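PilM (Escherichia coli, PDB 3EOI) is of unknown function but probably serves a plasmid-encoded pilus system. Local coordinates at residues A71-G76 / Q118-M123; R66-A71 / A113-Q118. All blocks are in the same frame, centred on the assembly; numbering follows the deposited sequence.

Contact 1 (A71-G76 / Q118-M123); sequences AKEKPG and QVIIWM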
loop_
_atom_site.group_PDB
_atom_site.type_symbol
_atom_site.label_atom_id
_atom_site.label_comp_id
_atom_site.label_asym_id
_atom_site.label_seq_id
_atom_site.Cartn_x
_atom_site.Cartn_y
_atom_site.Cartn_z
ATOM N N ALA A 71 -1.170 -2.793 -2.294
ATOM C CA ALA A 71 -2.211 -3.844 -2.204
ATOM C C ALA A 71 -2.741 -4.179 -3.582
ATOM O O ALA A 71 -2.723 -3.352 -4.490
ATOM C CB ALA A 71 -3.343 -3.423 -1.263
ATOM N N LYS A 72 -3.191 -5.426 -3.750
ATOM C CA LYS A 72 -3.753 -5.876 -5.016
ATOM C C LYS A 72 -4.933 -4.982 -5.405
ATOM O O LYS A 72 -5.833 -4.796 -4.611
ATOM C CB LYS A 72 -4.235 -7.328 -4.881
ATOM C CG LYS A 72 -4.980 -7.887 -6.098
ATOM C CD LYS A 72 -4.883 -9.450 -6.207
ATOM C CE LYS A 72 -6.155 -10.175 -5.718
ATOM N NZ LYS A 72 -6.118 -11.683 -5.932
ATOM N N GLU A 73 -4.929 -4.494 -6.642
ATOM C CA GLU A 73 -5.981 -3.568 -7.124
ATOM C C GLU A 73 -7.307 -4.318 -7.319
ATOM O O GLU A 73 -7.325 -5.457 -7.750
ATOM C CB GLU A 73 -5.526 -3.034 -8.466
ATOM C CG GLU A 73 -6.216 -1.846 -9.020
ATOM C CD GLU A 73 -5.599 -1.483 -10.373
ATOM O OE1 GLU A 73 -5.009 -2.404 -11.038
ATOM O OE2 GLU A 73 -5.700 -0.313 -10.786
ATOM N N LYS A 74 -8.383 -3.629 -6.971
ATOM C CA LYS A 74 -9.755 -4.063 -7.216
ATOM C C LYS A 74 -10.575 -2.887 -7.624
ATOM O O LYS A 74 -10.256 -1.747 -7.268
ATOM C CB LYS A 74 -10.317 -4.594 -5.888
ATOM C CG LYS A 74 -9.467 -5.716 -5.313
ATOM C CD LYS A 74 -9.682 -7.005 -6.046
ATOM C CE LYS A 74 -8.946 -8.172 -5.391
ATOM N NZ LYS A 74 -9.358 -9.337 -6.203
ATOM N N PRO A 75 -11.691 -3.156 -8.313
ATOM C CA PRO A 75 -12.553 -2.030 -8.643
ATOM C C PRO A 75 -12.965 -1.267 -7.378
ATOM O O PRO A 75 -13.425 -1.903 -6.388
ATOM C CB PRO A 75 -13.782 -2.691 -9.327
ATOM C CG PRO A 75 -13.668 -4.140 -9.066
ATOM C CD PRO A 75 -12.265 -4.484 -8.601
ATOM N N GLY A 76 -12.832 0.073 -7.400
ATOM C CA GLY A 76 -13.265 0.925 -6.321
ATOM C C GLY A 76 -12.299 0.940 -5.124
ATOM O O GLY A 76 -12.525 1.659 -4.175
ATOM N N GLN A 118 -0.423 -4.617 -11.118
ATOM C CA GLN A 118 -1.851 -4.625 -10.782
ATOM C C GLN A 118 -2.019 -4.410 -9.286
ATOM O O GLN A 118 -2.838 -5.060 -8.601
ATOM C CB GLN A 118 -2.524 -5.929 -11.233
ATOM C CG GLN A 118 -2.274 -6.196 -12.735
ATOM C CD GLN A 118 -3.232 -7.194 -13.356
ATOM O OE1 GLN A 118 -3.622 -8.192 -12.745
ATOM N NE2 GLN A 118 -3.615 -6.916 -14.607
ATOM N N VAL A 119 -1.180 -3.501 -8.755
ATOM C CA VAL A 119 -1.381 -2.997 -7.387
ATOM C C VAL A 119 -1.629 -1.510 -7.352
ATOM O O VAL A 119 -1.245 -0.784 -8.272
ATOM C CB VAL A 119 -0.163 -3.348 -6.430
ATOM C CG1 VAL A 119 0.024 -4.847 -6.314
ATOM C CG2 VAL A 119 1.123 -2.742 -6.908
ATOM N N ILE A 120 -2.301 -1.074 -6.283
ATOM C CA ILE A 120 -2.266 0.326 -5.922
ATOM C C ILE A 120 -1.151 0.533 -4.922
ATOM O O ILE A 120 -0.965 -0.314 -3.989
ATOM C CB ILE A 120 -3.591 0.768 -5.295
ATOM C CG1 ILE A 120 -4.725 0.729 -6.349
ATOM C CG2 ILE A 120 -3.410 2.193 -4.693
ATOM C CD1 ILE A 120 -6.113 0.916 -5.764
ATOM N N ILE A 121 -0.404 1.619 -5.109
ATOM C CA ILE A 121 0.824 1.788 -4.344
ATOM C C ILE A 121 1.008 3.174 -3.828
ATOM O O ILE A 121 0.489 4.136 -4.415
ATOM C CB ILE A 121 2.066 1.364 -5.193
ATOM C CG1 ILE A 121 3.339 1.286 -4.338
ATOM C CG2 ILE A 121 2.226 2.287 -6.413
ATOM C CD1 ILE A 121 4.325 0.302 -4.943
ATOM N N TRP A 122 1.657 3.245 -2.651
ATOM C CA TRP A 122 2.007 4.535 -2.053
ATOM C C TRP A 122 3.506 4.530 -1.871
ATOM O O TRP A 122 4.079 3.546 -1.334
ATOM C CB TRP A 122 1.287 4.659 -0.710
ATOM C CG TRP A 122 1.626 5.878 0.154
ATOM C CD1 TRP A 122 1.066 7.113 0.063
ATOM C CD2 TRP A 122 2.476 5.914 1.319
ATOM N NE1 TRP A 122 1.543 7.942 1.082
ATOM C CE2 TRP A 122 2.408 7.225 1.855
ATOM C CE3 TRP A 122 3.351 4.975 1.920
ATOM C CZ2 TRP A 122 3.151 7.621 2.977
ATOM C CZ3 TRP A 122 4.063 5.373 3.064
ATOM C CH2 TRP A 122 3.956 6.650 3.570
ATOM N N MET A 123 4.169 5.535 -2.399
ATOM C CA MET A 123 5.620 5.591 -2.274
ATOM C C MET A 123 5.975 6.929 -1.633
ATOM O O MET A 123 5.541 7.971 -2.140
ATOM C CB MET A 123 6.277 5.495 -3.659
ATOM C CG MET A 123 7.847 5.448 -3.560
ATOM S SD MET A 123 8.792 5.692 -5.132
ATOM C CE MET A 123 8.332 7.424 -5.239
#
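Ala71 and Ile120 form a hydrogen-bonded pair of the antiparallel sheet, at the end where strand 66-72 runs out beside the start of strand 119-123. Two backbone bonds close the pair: Ala71 N to Ile120 O at 3.0 Å, and Ile120 N to Ala71 O at 2.9 Å. Their side chains lie on the same face of the sheet, where helix 10-34 meets Ala71 through Gln17 and Phe21 and helix 77-84 meets Ile120 through Leu77, Met78 and Leu81. The next pair, Lys72 with Val119, is non-hydrogen-bonded, its CA atoms 4.4 Å apart, and the two side chains diverge.

Past the strand end, Glu73 still adds a third rung, Glu73 N to Gln118 O at 2.9 Å; the bond is straight at its hydrogen (172°), although the donor stands 31° from the carbonyl plane. The Glu73 side chain, with CG anti to the backbone N (chi1 -165°) and extended from there on, crosses that of Ile120 at about a right angle. Glu73 CB lies 3.4 Å from Gln118 O, Glu73 CG meets Ile120 CG1 at 4.0 Å, and the carboxylate oxygen Glu73 OE1 comes within 3.9 Å of Gln118 CA.

Contact 2 (R66-A71 / A113-Q118); sequences RVFVWA and AVIPDQ
Ile115 packs against Trp70 and Phe68, and Pro116 against Trp70, without a single hydrogen bond between the two segments; the nearest CA atoms, those of Trp70 and Ile115, are 8.2 Å apart, so side chains bridge the gap.

The CH-pi interaction comes first. Ile115 CG1 stands over one face of the Trp70 indole, 4.1 Å from the centroid of the six-membered ring and only 19° off its normal. Ile115 CG2 sits above the same ring system, 4.3 Å from its plane. With CG1 anti to the carbonyl carbon (chi1 -59°), Ile115 directs one branch onward to Phe68 while both branches overlie the indole.

Apolar packing supplies the rest. Ile115 CD1 reaches Phe68 CD1 at 3.7 Å, the two side chains crossing at about a right angle. Pro116 meets the pyrrole part of the indole, its CD 3.4 Å from Trp70 NE1 and 3.9 Å from Trp70 CE2, an oblique approach. CB of Trp70 already points toward the loop, and chi1 of 67° sets CG between the backbone N and the carbonyl carbon, with one ring face under Ile115. A serine at Trp70 would probably leave Ile115 without the ring its two branches cover and Pro116 CD without its indole contact, opening a gap under the loop.

Ser59 and Leu61 of strand 59-63 also touch Trp70, and Leu111 and Pro112 touch Phe68. The irregular segment leading into strand 119-123 thus packs on the face of the antiparallel sheet bearing Phe68 and Trp70, while helix 10-34 covers the other face, meeting Val67 and Ala71.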
loop_
_atom_site.group_PDB
_atom_site.type_symbol
_atom_site.label_atom_id
_atom_site.label_comp_id
_atom_site.label_asym_id
_atom_site.label_seq_id
_atom_site.Cartn_x
_atom_site.Cartn_y
_atom_site.Cartn_z
ATOM N N ARG A 66 13.355 4.967 -0.109
ATOM C CA ARG A 66 11.941 5.312 -0.219
ATOM C C ARG A 66 11.178 4.121 0.282
ATOM O O ARG A 66 11.643 2.993 0.160
ATOM C CB ARG A 66 11.561 5.627 -1.664
ATOM C CG ARG A 66 12.201 6.957 -2.117
ATOM C CD ARG A 66 11.850 7.335 -3.545
ATOM N NE ARG A 66 12.566 6.495 -4.495
ATOM C CZ ARG A 66 12.975 6.919 -5.698
ATOM N NH1 ARG A 66 13.657 6.088 -6.484
ATOM N NH2 ARG A 66 12.701 8.162 -6.094
ATOM N N VAL A 67 10.007 4.361 0.813
ATOM C CA VAL A 67 9.168 3.289 1.255
ATOM C C VAL A 67 7.970 3.155 0.312
ATOM O O VAL A 67 7.361 4.158 -0.163
ATOM C CB VAL A 67 8.645 3.523 2.698
ATOM C CG1 VAL A 67 7.797 4.796 2.856
ATOM C CG2 VAL A 67 7.879 2.277 3.244
ATOM N N PHE A 68 7.624 1.900 0.073
ATOM C CA PHE A 68 6.552 1.523 -0.848
ATOM C C PHE A 68 5.578 0.634 -0.067
ATOM O O PHE A 68 6.004 -0.351 0.616
ATOM C CB PHE A 68 7.098 0.636 -1.956
ATOM C CG PHE A 68 8.137 1.278 -2.817
ATOM C CD1 PHE A 68 7.813 1.773 -4.073
ATOM C CD2 PHE A 68 9.474 1.393 -2.365
ATOM C CE1 PHE A 68 8.803 2.405 -4.874
ATOM C CE2 PHE A 68 10.422 2.012 -3.137
ATOM C CZ PHE A 68 10.102 2.511 -4.384
ATOM N N VAL A 69 4.290 0.928 -0.206
ATOM C CA VAL A 69 3.245 0.184 0.477
ATOM C C VAL A 69 2.202 -0.129 -0.601
ATOM O O VAL A 69 1.819 0.753 -1.390
ATOM C CB VAL A 69 2.560 1.027 1.595
ATOM C CG1 VAL A 69 1.392 0.280 2.218
ATOM C CG2 VAL A 69 3.591 1.426 2.619
ATOM N N TRP A 70 1.775 -1.372 -0.671
ATOM C CA TRP A 70 0.885 -1.711 -1.783
ATOM C C TRP A 70 -0.120 -2.806 -1.468
ATOM O O TRP A 70 0.040 -3.607 -0.512
ATOM C CB TRP A 70 1.711 -2.125 -3.011
ATOM C CG TRP A 70 2.497 -3.453 -2.871
ATOM C CD1 TRP A 70 2.036 -4.701 -3.116
ATOM C CD2 TRP A 70 3.849 -3.604 -2.415
ATOM N NE1 TRP A 70 3.026 -5.626 -2.902
ATOM C CE2 TRP A 70 4.147 -4.980 -2.433
ATOM C CE3 TRP A 70 4.839 -2.705 -2.008
ATOM C CZ2 TRP A 70 5.366 -5.466 -2.060
ATOM C CZ3 TRP A 70 6.088 -3.226 -1.606
ATOM C CH2 TRP A 70 6.321 -4.612 -1.642
ATOM N N ALA A 71 -1.170 -2.793 -2.294
ATOM C CA ALA A 71 -2.211 -3.844 -2.204
ATOM C C ALA A 71 -2.741 -4.179 -3.582
ATOM O O ALA A 71 -2.723 -3.352 -4.490
ATOM C CB ALA A 71 -3.343 -3.423 -1.263
ATOM N N ALA A 113 12.108 -4.645 -8.184
ATOM C CA ALA A 113 11.596 -5.749 -8.977
ATOM C C ALA A 113 10.658 -6.648 -8.193
ATOM O O ALA A 113 9.985 -7.500 -8.770
ATOM C CB ALA A 113 12.746 -6.595 -9.517
ATOM N N VAL A 114 10.620 -6.504 -6.881
ATOM C CA VAL A 114 9.724 -7.349 -6.094
ATOM C C VAL A 114 8.318 -6.774 -5.874
ATOM O O VAL A 114 7.511 -7.391 -5.177
ATOM C CB VAL A 114 10.369 -7.747 -4.757
ATOM C CG1 VAL A 114 11.655 -8.444 -5.053
ATOM C CG2 VAL A 114 10.599 -6.521 -3.895
ATOM N N ILE A 115 8.010 -5.644 -6.500
ATOM C CA ILE A 115 6.641 -5.153 -6.444
ATOM C C ILE A 115 5.830 -5.705 -7.617
ATOM O O ILE A 115 6.228 -5.552 -8.771
ATOM C CB ILE A 115 6.644 -3.677 -6.462
ATOM C CG1 ILE A 115 7.463 -3.188 -5.248
ATOM C CG2 ILE A 115 5.201 -3.201 -6.432
ATOM C CD1 ILE A 115 7.652 -1.747 -5.253
ATOM N N PRO A 116 4.700 -6.351 -7.332
ATOM C CA PRO A 116 3.941 -6.949 -8.439
ATOM C C PRO A 116 3.121 -5.917 -9.234
ATOM O O PRO A 116 2.930 -4.790 -8.775
ATOM C CB PRO A 116 3.008 -7.970 -7.738
ATOM C CG PRO A 116 3.134 -7.681 -6.240
ATOM C CD PRO A 116 4.015 -6.506 -6.031
ATOM N N ASP A 117 2.689 -6.322 -10.429
ATOM C CA ASP A 117 1.814 -5.519 -11.247
ATOM C C ASP A 117 0.409 -5.545 -10.658
ATOM O O ASP A 117 0.082 -6.402 -9.825
ATOM C CB ASP A 117 1.776 -6.088 -12.659
ATOM C CG ASP A 117 3.025 -5.788 -13.427
ATOM O OD1 ASP A 117 3.692 -4.776 -13.094
ATOM O OD2 ASP A 117 3.353 -6.573 -14.354
ATOM N N GLN A 118 -0.423 -4.617 -11.118
ATOM C CA GLN A 118 -1.851 -4.625 -10.782
ATOM C C GLN A 118 -2.019 -4.410 -9.286
ATOM O O GLN A 118 -2.838 -5.060 -8.601
ATOM C CB GLN A 118 -2.524 -5.929 -11.233
ATOM C CG GLN A 118 -2.274 -6.196 -12.735
ATOM C CD GLN A 118 -3.232 -7.194 -13.356
ATOM O OE1 GLN A 118 -3.622 -8.192 -12.745
ATOM N NE2 GLN A 118 -3.615 -6.916 -14.607
#

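From the N terminus, helix 10-34 and strand 59-63 precede strand 66-72, which gives residues 66-71 to contact 2 and, with the loop that follows, 71-76 to contact 1. The chain continues through helix 77-84 and strands 92-95 and 98-100 before residues 113-118 return to close contact 2, and 118-123 close contact 1. The segments alternate along the chain, so the two closures cross, sharing Ala71 and Gln118 with centres about 9 Å apart. Contact 1 joins neighbouring strands edge to edge, and contact 2 lays the preceding loop on the sheet. Between them, Met123 SD packs 3.3 Å from Phe68 CE1.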